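Local structure of multicopper oxidase type 1 (Nitrosomonas europaea, 3G5W) at residues Asp72-Pro75 with His76-Gln79. The protein probably oxidises substrates at its copper sites and passes the electrons to dioxygen, as a two-domain blue copper oxidase of the laccase-like multicopper family. Numbering follows the deposited sequence.
Sequences DGVP and HATQ
Val74 and Thr78 close a tight turn by pairing twice, once through backbone and once through side chain, a worked example of how a loop can be locked without regular strands. Val74 O receives Thr78 N at 2.9 Å, nearly straight and in the carbonyl plane, while Ala77 N, above that plane at 3.3 Å, closes a type II beta turn through Pro75 and His76. In return Val74 N donates to Thr78 OG1 (3.1 Å, 163°); a chi1 of 76° sets this hydroxyl between the backbone N and carbonyl carbon of Thr78, within reach of the Val74 amide. Water 1 also joins Thr78 OG1 to Gly73 N. The packed side continues with Val74 CG1 against Ala77 CB at 3.7 Å, covered by Met249 of the second subunit. A valine in place of Thr78 would probably leave Val74 N without its acceptor and the water without one of its anchors. At the exposed bend, by contrast, the His76 ring has Pro75 CB over one face, 4.1 Å from its centroid. Asp72 O accepts from His59, and Asp72 OD2 bonds His205 of the second subunit; both histidines line copper-oxygen linkage pockets, so these bonds probably help hold a loop joining second-shell contacts from two subunits.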
# COMPACT_ATOMS: atom_id res chain seq x y z
N ASP A 72 4.54 -21.25 -18.39
CA ASP A 72 4.22 -20.19 -17.44
C ASP A 72 4.12 -20.67 -15.97
O ASP A 72 4.16 -19.86 -15.03
CB ASP A 72 2.94 -19.46 -17.86
CG ASP A 72 2.75 -18.14 -17.15
OD1 ASP A 72 3.73 -17.37 -17.01
OD2 ASP A 72 1.61 -17.87 -16.72
N GLY A 73 3.95 -21.98 -15.78
CA GLY A 73 4.03 -22.57 -14.45
C GLY A 73 2.84 -22.40 -13.52
O GLY A 73 3.01 -22.28 -12.31
N VAL A 74 1.64 -22.38 -14.08
CA VAL A 74 0.43 -22.27 -13.27
C VAL A 74 -0.32 -23.59 -13.31
O VAL A 74 -0.77 -24.02 -14.37
CB VAL A 74 -0.49 -21.13 -13.77
CG1 VAL A 74 -1.65 -20.94 -12.80
CG2 VAL A 74 0.29 -19.84 -13.92
N PRO A 75 -0.48 -24.23 -12.13
CA PRO A 75 -1.19 -25.49 -12.10
C PRO A 75 -2.65 -25.25 -12.42
O PRO A 75 -3.20 -24.22 -12.02
CB PRO A 75 -1.01 -25.96 -10.66
CG PRO A 75 -0.78 -24.72 -9.87
CD PRO A 75 -0.05 -23.79 -10.79
N HIS A 76 -3.27 -26.17 -13.15
CA HIS A 76 -4.69 -26.08 -13.53
C HIS A 76 -5.00 -24.94 -14.51
O HIS A 76 -6.17 -24.58 -14.70
CB HIS A 76 -5.62 -26.01 -12.30
CG HIS A 76 -5.15 -26.83 -11.14
ND1 HIS A 76 -5.09 -28.21 -11.17
CD2 HIS A 76 -4.72 -26.47 -9.90
CE1 HIS A 76 -4.64 -28.66 -10.01
NE2 HIS A 76 -4.41 -27.63 -9.22
N ALA A 77 -3.95 -24.38 -15.12
CA ALA A 77 -4.09 -23.35 -16.16
C ALA A 77 -3.13 -23.54 -17.34
O ALA A 77 -3.52 -23.38 -18.50
CB ALA A 77 -3.94 -21.96 -15.57
N THR A 78 -1.86 -23.85 -17.05
CA THR A 78 -0.86 -24.00 -18.11
C THR A 78 -0.16 -25.36 -18.06
O THR A 78 0.58 -25.70 -18.99
CB THR A 78 0.22 -22.88 -18.08
OG1 THR A 78 1.14 -23.12 -17.00
CG2 THR A 78 -0.40 -21.49 -17.93
N GLN A 79 -0.38 -26.11 -16.98
CA GLN A 79 0.18 -27.45 -16.82
C GLN A 79 -0.55 -28.20 -15.71
O GLN A 79 -1.26 -27.59 -14.90
CB GLN A 79 1.67 -27.39 -16.47
CG GLN A 79 1.96 -26.81 -15.08
CD GLN A 79 3.42 -26.90 -14.70
OE1 GLN A 79 3.90 -27.94 -14.23
NE2 GLN A 79 4.13 -25.81 -14.89
O HOH W 1 3.47 -24.39 -17.21